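Local coordinates for protein putative aldehyde dehydrogenase AldY (Bacillus subtilis, PDB 4DNG) that probably oxidises aldehydes to carboxylates with NAD+ as the electron acceptor, and may help protect the cell against stress from ethanol and related compounds, at residues L144-S149 / G171-H176; A261-A266 / S411-S416. All blocks are in the same frame, centred on the assembly; numbering follows the deposited sequence.

Overall arrangement
Interaction 1 (144-149 with 171-176) closes before interaction 2 (261-266 with 411-416) opens, so the two follow each other in series along the chain. Their centres are about 40 Å apart, on opposite sides of the centre of the chain, and the nearest atoms remain about 23 Å from each other. Each joins two parallel strands, but in different mixed sheets: strands 135-150 and 173-177 in one, strands 258-262 and 410-414 in the other. This agrees with the aldehyde dehydrogenase fold, in which a coenzyme-binding and a catalytic domain each carry their own sheet. Interaction 1 spans a short crossover, interaction 2 a separation of 144 residues.

Interaction 1 (L144-S149 / G171-H176); sequences LGVISS and GNSVVH
Both Ser149 and His176 hold their side chains extended, OG and CG each anti to the backbone nitrogen of its residue, and this sets the serine hydroxyl at the edge of the imidazole, near the ring plane. Ser149 OG lies 2.7 Å from His176 ND1 in a hydrogen bond whose donor may be either group; ND1 also makes a weak, bent bond to Ser149 O. On the far side of the ring, NE2 is hydrogen-bonded to Ser160 and Gly186, so both imidazole nitrogens have partners and the rotation of the ring is fixed.

At the other end, Asn172 has CG beside its own backbone N (chi1 -53°), which carries the amide across to the residues leading into strand 146-149. Its OD1 takes the Gly145 N-H at 2.8 Å, almost straight (174°) and in the carbonyl plane, and receives a weak, bent bond from Leu144 N at 2.7 Å. ND2 turns to Ala167 O and Phe468 O. Ile147 crosses this side chain at a slant, with CG1 3.8 Å from Asn172 CB.

Between these ends the strands pair in parallel, inclined by 22°, through a ladder in which Ile147 gives N-H to Ser173 O and accepts Val175 N-H on its own O. Ile147, Ser149, Val174 and His176 face helix 156-169, the connection of this beta-alpha-beta unit; Ser148, Ser173 and Val175 meet helix 43-60 on the other face.

Gly171 closes that connecting helix in a Schellman motif, immediately before Asn172. The chemistry implies a buried strand pair secured at both ends by polar side chains, with Asn172 binding the entry to one strand to the C-terminal end of the crossover helix.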
ATOM      1  N   LEU A 144     -10.566  -8.540   4.590  1.00 64.27           N
ATOM      2  CA  LEU A 144      -9.115  -8.452   4.818  1.00 67.39           C
ATOM      3  C   LEU A 144      -8.726  -9.217   6.064  1.00 71.79           C
ATOM      4  O   LEU A 144      -7.737  -9.957   6.067  1.00 75.68           O
ATOM      5  CB  LEU A 144      -8.688  -7.002   4.959  1.00 66.28           C
ATOM      6  CG  LEU A 144      -7.217  -6.655   5.099  1.00 66.19           C
ATOM      7  CD1 LEU A 144      -6.320  -7.333   4.065  1.00 55.49           C
ATOM      8  CD2 LEU A 144      -7.139  -5.144   4.975  1.00 67.23           C
ATOM      9  N   GLY A 145      -9.528  -9.034   7.112  1.00 68.94           N
ATOM     10  CA  GLY A 145      -9.302  -9.662   8.412  1.00 66.42           C
ATOM     11  C   GLY A 145      -9.530  -8.668   9.544  1.00 65.86           C
ATOM     12  O   GLY A 145     -10.634  -8.118   9.698  1.00 75.85           O
ATOM     13  N   VAL A 146      -8.495  -8.421  10.329  1.00 56.07           N
ATOM     14  CA  VAL A 146      -8.635  -7.568  11.508  1.00 55.72           C
ATOM     15  C   VAL A 146      -7.983  -6.224  11.267  1.00 55.44           C
ATOM     16  O   VAL A 146      -6.812  -6.166  10.911  1.00 53.27           O
ATOM     17  CB  VAL A 146      -8.008  -8.209  12.754  1.00 54.36           C
ATOM     18  CG1 VAL A 146      -8.093  -7.249  13.934  1.00 55.41           C
ATOM     19  CG2 VAL A 146      -8.689  -9.539  13.058  1.00 57.70           C
ATOM     20  N   ILE A 147      -8.744  -5.152  11.487  1.00 53.83           N
ATOM     21  CA  ILE A 147      -8.306  -3.791  11.190  1.00 52.19           C
ATOM     22  C   ILE A 147      -7.851  -3.157  12.508  1.00 60.21           C
ATOM     23  O   ILE A 147      -8.574  -3.245  13.511  1.00 56.91           O
ATOM     24  CB  ILE A 147      -9.478  -2.938  10.620  1.00 55.39           C
ATOM     25  CG1 ILE A 147     -10.192  -3.632   9.441  1.00 55.11           C
ATOM     26  CG2 ILE A 147      -9.030  -1.523  10.257  1.00 55.85           C
ATOM     27  CD1 ILE A 147      -9.311  -3.944   8.244  1.00 54.99           C
ATOM     28  N   SER A 148      -6.661  -2.539  12.498  1.00 62.23           N
ATOM     29  CA  SER A 148      -6.205  -1.670  13.573  1.00 53.99           C
ATOM     30  C   SER A 148      -6.476  -0.211  13.219  1.00 54.30           C
ATOM     31  O   SER A 148      -5.936   0.334  12.240  1.00 47.34           O
ATOM     32  CB  SER A 148      -4.731  -1.876  13.880  1.00 58.58           C
ATOM     33  OG  SER A 148      -4.435  -1.460  15.206  1.00 60.15           O
ATOM     34  N   SER A 149      -7.292   0.423  14.051  1.00 55.39           N
ATOM     35  CA  SER A 149      -7.829   1.754  13.765  1.00 50.97           C
ATOM     36  C   SER A 149      -7.497   2.734  14.888  1.00 52.89           C
ATOM     37  O   SER A 149      -7.756   2.436  16.054  1.00 48.05           O
ATOM     38  CB  SER A 149      -9.335   1.634  13.591  1.00 50.11           C
ATOM     39  OG  SER A 149      -9.940   2.895  13.526  1.00 62.44           O
ATOM     40  N   GLY A 171     -16.971  -7.375   6.251  1.00 64.10           N
ATOM     41  CA  GLY A 171     -16.723  -8.616   6.972  1.00 65.80           C
ATOM     42  C   GLY A 171     -15.471  -8.638   7.806  1.00 66.51           C
ATOM     43  O   GLY A 171     -15.004  -9.707   8.201  1.00 72.63           O
ATOM     44  N   ASN A 172     -14.909  -7.470   8.075  1.00 65.68           N
ATOM     45  CA  ASN A 172     -13.744  -7.399   8.950  1.00 71.47           C
ATOM     46  C   ASN A 172     -14.163  -7.202  10.400  1.00 64.33           C
ATOM     47  O   ASN A 172     -15.328  -6.944  10.691  1.00 67.43           O
ATOM     48  CB  ASN A 172     -12.817  -6.264   8.519  1.00 71.45           C
ATOM     49  CG  ASN A 172     -12.438  -6.353   7.063  1.00 65.11           C
ATOM     50  OD1 ASN A 172     -11.680  -7.249   6.668  1.00 63.08           O
ATOM     51  ND2 ASN A 172     -12.966  -5.421   6.248  1.00 55.01           N
ATOM     52  N   SER A 173     -13.204  -7.351  11.299  1.00 60.08           N
ATOM     53  CA  SER A 173     -13.365  -6.951  12.684  1.00 57.81           C
ATOM     54  C   SER A 173     -12.393  -5.808  12.927  1.00 57.49           C
ATOM     55  O   SER A 173     -11.576  -5.490  12.054  1.00 61.58           O
ATOM     56  CB  SER A 173     -13.033  -8.105  13.606  1.00 56.59           C
ATOM     57  OG  SER A 173     -11.629  -8.328  13.601  1.00 64.02           O
ATOM     58  N   VAL A 174     -12.450  -5.205  14.111  1.00 55.70           N
ATOM     59  CA  VAL A 174     -11.803  -3.905  14.324  1.00 54.39           C
ATOM     60  C   VAL A 174     -11.395  -3.771  15.776  1.00 56.59           C
ATOM     61  O   VAL A 174     -12.204  -3.978  16.692  1.00 58.48           O
ATOM     62  CB  VAL A 174     -12.762  -2.730  13.968  1.00 54.07           C
ATOM     63  CG1 VAL A 174     -12.097  -1.350  14.121  1.00 49.93           C
ATOM     64  CG2 VAL A 174     -13.304  -2.895  12.558  1.00 55.32           C
ATOM     65  N   VAL A 175     -10.134  -3.420  15.981  1.00 52.44           N
ATOM     66  CA  VAL A 175      -9.705  -2.920  17.259  1.00 54.78           C
ATOM     67  C   VAL A 175      -9.391  -1.445  17.100  1.00 58.88           C
ATOM     68  O   VAL A 175      -8.521  -1.058  16.292  1.00 56.50           O
ATOM     69  CB  VAL A 175      -8.493  -3.682  17.750  1.00 61.35           C
ATOM     70  CG1 VAL A 175      -7.930  -3.035  19.023  1.00 58.60           C
ATOM     71  CG2 VAL A 175      -8.878  -5.134  17.949  1.00 56.90           C
ATOM     72  N   HIS A 176     -10.110  -0.630  17.872  1.00 57.84           N
ATOM     73  CA  HIS A 176     -10.130   0.820  17.671  1.00 52.66           C
ATOM     74  C   HIS A 176      -9.691   1.579  18.894  1.00 61.20           C
ATOM     75  O   HIS A 176     -10.165   1.290  20.011  1.00 62.71           O
ATOM     76  CB  HIS A 176     -11.532   1.249  17.299  1.00 50.22           C
ATOM     77  CG  HIS A 176     -11.644   2.714  17.001  1.00 55.22           C
ATOM     78  ND1 HIS A 176     -10.914   3.311  16.040  1.00 56.69           N
ATOM     79  CD2 HIS A 176     -12.428   3.708  17.575  1.00 49.29           C
ATOM     80  CE1 HIS A 176     -11.193   4.616  16.016  1.00 48.15           C
ATOM     81  NE2 HIS A 176     -12.129   4.855  16.950  1.00 48.01           N
TER

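Interaction 2 (A261-A266 / S411-S416); sequences AVLSDA and SAVFTS
Ala261 and Val413 form a parallel beta bridge, as do Val262 and Phe414, joining strands 258-262 and 410-414 within the mixed sheet that, in the aldehyde dehydrogenase fold, belongs to the catalytic domain. The tight part is this buried strand pair. Ala261 N gives its hydrogen to Ala412 O at 2.7 Å, nearly straight at 173°, and Ala261 O accepts Phe414 N. The ladder continues past the end of strand 261-262, where Leu263 N reaches Phe414 O at 2.9 Å.

Leu263 fills the face that bears Val413. With chi1 at -50° its CG lies beside the backbone N, and the branched end slants across Val413, CG meeting CG2 at 3.8 Å, while CD1 also touches Thr415 CB. Helix 395-403 packs on the same leucine. On the other face Phe414 CB contacts Ala266 CB at 4.0 Å; its ring then leads away from the strand pair to Ala271 and Ala274 of helix 268-281, and it meets the ring of Phe260.

Beyond Leu263 the chain leaves the sheet in a type I turn, closed by Ala266 N to Leu263 O, and the contact opens toward solvent. Here the partly exposed Asp265 and the exposed Ser416 lie on the solvent side, and polar bonds take over much of the contact, although Thr415 is still buried. Ser416 N makes only a weak bond to Asp265 OD1, and Ser416 CB rests against the aspartate. The Thr415 hydroxyl accepts a hydrogen from Asp417 N and gives its own to Asp265: OG1 meets OD1 at 2.7 Å on the syn side, 20° out of the carboxylate plane.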
ATOM      1  N   ALA A 261      -6.229  28.353  -3.195  1.00 74.32           N
ATOM      2  CA  ALA A 261      -5.783  29.307  -4.217  1.00 73.42           C
ATOM      3  C   ALA A 261      -6.947  30.092  -4.792  1.00 78.42           C
ATOM      4  O   ALA A 261      -7.961  29.514  -5.167  1.00 80.59           O
ATOM      5  CB  ALA A 261      -4.988  28.625  -5.327  1.00 66.03           C
ATOM      6  N   VAL A 262      -6.768  31.410  -4.868  1.00 82.92           N
ATOM      7  CA  VAL A 262      -7.791  32.352  -5.312  1.00 86.83           C
ATOM      8  C   VAL A 262      -7.242  33.132  -6.504  1.00 90.78           C
ATOM      9  O   VAL A 262      -6.458  34.080  -6.352  1.00 91.63           O
ATOM     10  CB  VAL A 262      -8.189  33.315  -4.164  1.00 82.22           C
ATOM     11  CG1 VAL A 262      -9.092  34.442  -4.668  1.00 80.31           C
ATOM     12  CG2 VAL A 262      -8.851  32.553  -3.030  1.00 72.30           C
ATOM     13  N   LEU A 263      -7.662  32.717  -7.695  1.00 88.81           N
ATOM     14  CA  LEU A 263      -7.051  33.185  -8.928  1.00 84.05           C
ATOM     15  C   LEU A 263      -7.637  34.521  -9.373  1.00 89.71           C
ATOM     16  O   LEU A 263      -8.667  34.956  -8.850  1.00 93.30           O
ATOM     17  CB  LEU A 263      -7.196  32.123 -10.028  1.00 85.70           C
ATOM     18  CG  LEU A 263      -6.808  30.657  -9.771  1.00 80.03           C
ATOM     19  CD1 LEU A 263      -6.686  29.923 -11.102  1.00 81.48           C
ATOM     20  CD2 LEU A 263      -5.522  30.512  -8.970  1.00 77.03           C
ATOM     21  N   SER A 264      -6.984  35.159 -10.349  1.00 87.66           N
ATOM     22  CA  SER A 264      -7.355  36.503 -10.799  1.00 85.53           C
ATOM     23  C   SER A 264      -8.829  36.662 -11.212  1.00 86.24           C
ATOM     24  O   SER A 264      -9.460  37.661 -10.885  1.00 86.16           O
ATOM     25  CB  SER A 264      -6.420  36.989 -11.910  1.00 85.56           C
ATOM     26  OG  SER A 264      -6.281  36.026 -12.936  1.00 87.86           O
ATOM     27  N   ASP A 265      -9.381  35.680 -11.910  1.00 89.28           N
ATOM     28  CA  ASP A 265     -10.775  35.789 -12.345  1.00 96.45           C
ATOM     29  C   ASP A 265     -11.821  35.389 -11.279  1.00 93.87           C
ATOM     30  O   ASP A 265     -13.013  35.619 -11.465  1.00 93.11           O
ATOM     31  CB  ASP A 265     -11.005  35.078 -13.692  1.00 96.49           C
ATOM     32  CG  ASP A 265     -10.671  33.606 -13.642  1.00 96.30           C
ATOM     33  OD1 ASP A 265     -10.228  33.130 -12.576  1.00 93.83           O
ATOM     34  OD2 ASP A 265     -10.844  32.928 -14.677  1.00 96.23           O
ATOM     35  N   ALA A 266     -11.378  34.813 -10.163  1.00 92.58           N
ATOM     36  CA  ALA A 266     -12.298  34.359  -9.104  1.00 96.14           C
ATOM     37  C   ALA A 266     -13.345  35.377  -8.666  1.00100.73           C
ATOM     38  O   ALA A 266     -13.116  36.590  -8.705  1.00106.82           O
ATOM     39  CB  ALA A 266     -11.517  33.911  -7.888  1.00102.21           C
ATOM     40  N   SER A 411      -6.712  20.191  -1.989  1.00 87.33           N
ATOM     41  CA  SER A 411      -6.520  21.579  -2.389  1.00 80.18           C
ATOM     42  C   SER A 411      -7.828  22.192  -2.891  1.00 77.05           C
ATOM     43  O   SER A 411      -8.768  21.471  -3.274  1.00 74.64           O
ATOM     44  CB  SER A 411      -5.451  21.653  -3.466  1.00 77.03           C
ATOM     45  OG  SER A 411      -5.809  20.807  -4.541  1.00 84.76           O
ATOM     46  N   ALA A 412      -7.876  23.523  -2.892  1.00 71.54           N
ATOM     47  CA  ALA A 412      -9.035  24.260  -3.412  1.00 75.03           C
ATOM     48  C   ALA A 412      -8.598  25.407  -4.319  1.00 76.45           C
ATOM     49  O   ALA A 412      -7.686  26.175  -3.987  1.00 79.38           O
ATOM     50  CB  ALA A 412      -9.918  24.767  -2.269  1.00 69.32           C
ATOM     51  N   VAL A 413      -9.240  25.505  -5.474  1.00 79.06           N
ATOM     52  CA  VAL A 413      -8.935  26.570  -6.437  1.00 79.49           C
ATOM     53  C   VAL A 413     -10.204  27.345  -6.791  1.00 78.01           C
ATOM     54  O   VAL A 413     -11.283  26.757  -6.979  1.00 73.04           O
ATOM     55  CB  VAL A 413      -8.159  26.055  -7.688  1.00 77.42           C
ATOM     56  CG1 VAL A 413      -8.866  24.873  -8.332  1.00 84.70           C
ATOM     57  CG2 VAL A 413      -7.938  27.167  -8.712  1.00 74.08           C
ATOM     58  N   PHE A 414     -10.066  28.670  -6.828  1.00 82.48           N
ATOM     59  CA  PHE A 414     -11.188  29.566  -7.127  1.00 86.92           C
ATOM     60  C   PHE A 414     -10.920  30.391  -8.362  1.00 90.88           C
ATOM     61  O   PHE A 414     -10.011  31.224  -8.406  1.00 97.40           O
ATOM     62  CB  PHE A 414     -11.569  30.439  -5.921  1.00 89.27           C
ATOM     63  CG  PHE A 414     -12.443  29.730  -4.922  1.00 88.53           C
ATOM     64  CD1 PHE A 414     -11.916  28.739  -4.094  1.00 88.90           C
ATOM     65  CD2 PHE A 414     -13.798  30.029  -4.824  1.00 93.25           C
ATOM     66  CE1 PHE A 414     -12.718  28.065  -3.180  1.00 93.01           C
ATOM     67  CE2 PHE A 414     -14.608  29.364  -3.910  1.00 91.21           C
ATOM     68  CZ  PHE A 414     -14.067  28.380  -3.088  1.00 93.73           C
ATOM     69  N   THR A 415     -11.716  30.121  -9.378  1.00 89.06           N
ATOM     70  CA  THR A 415     -11.582  30.777 -10.650  1.00 88.05           C
ATOM     71  C   THR A 415     -12.944  30.836 -11.298  1.00 87.18           C
ATOM     72  O   THR A 415     -13.789  29.962 -11.080  1.00 89.00           O
ATOM     73  CB  THR A 415     -10.584  30.051 -11.587  1.00 88.45           C
ATOM     74  OG1 THR A 415     -10.754  30.532 -12.937  1.00 95.18           O
ATOM     75  CG2 THR A 415     -10.811  28.549 -11.564  1.00 81.33           C
ATOM     76  N   SER A 416     -13.136  31.884 -12.086  1.00 87.43           N
ATOM     77  CA  SER A 416     -14.332  32.078 -12.884  1.00 91.00           C
ATOM     78  C   SER A 416     -14.367  31.117 -14.064  1.00 97.15           C
ATOM     79  O   SER A 416     -15.440  30.728 -14.520  1.00 95.69           O
ATOM     80  CB  SER A 416     -14.344  33.496 -13.425  1.00 88.12           C
ATOM     81  OG  SER A 416     -15.546  33.726 -14.101  1.00 91.49           O
TER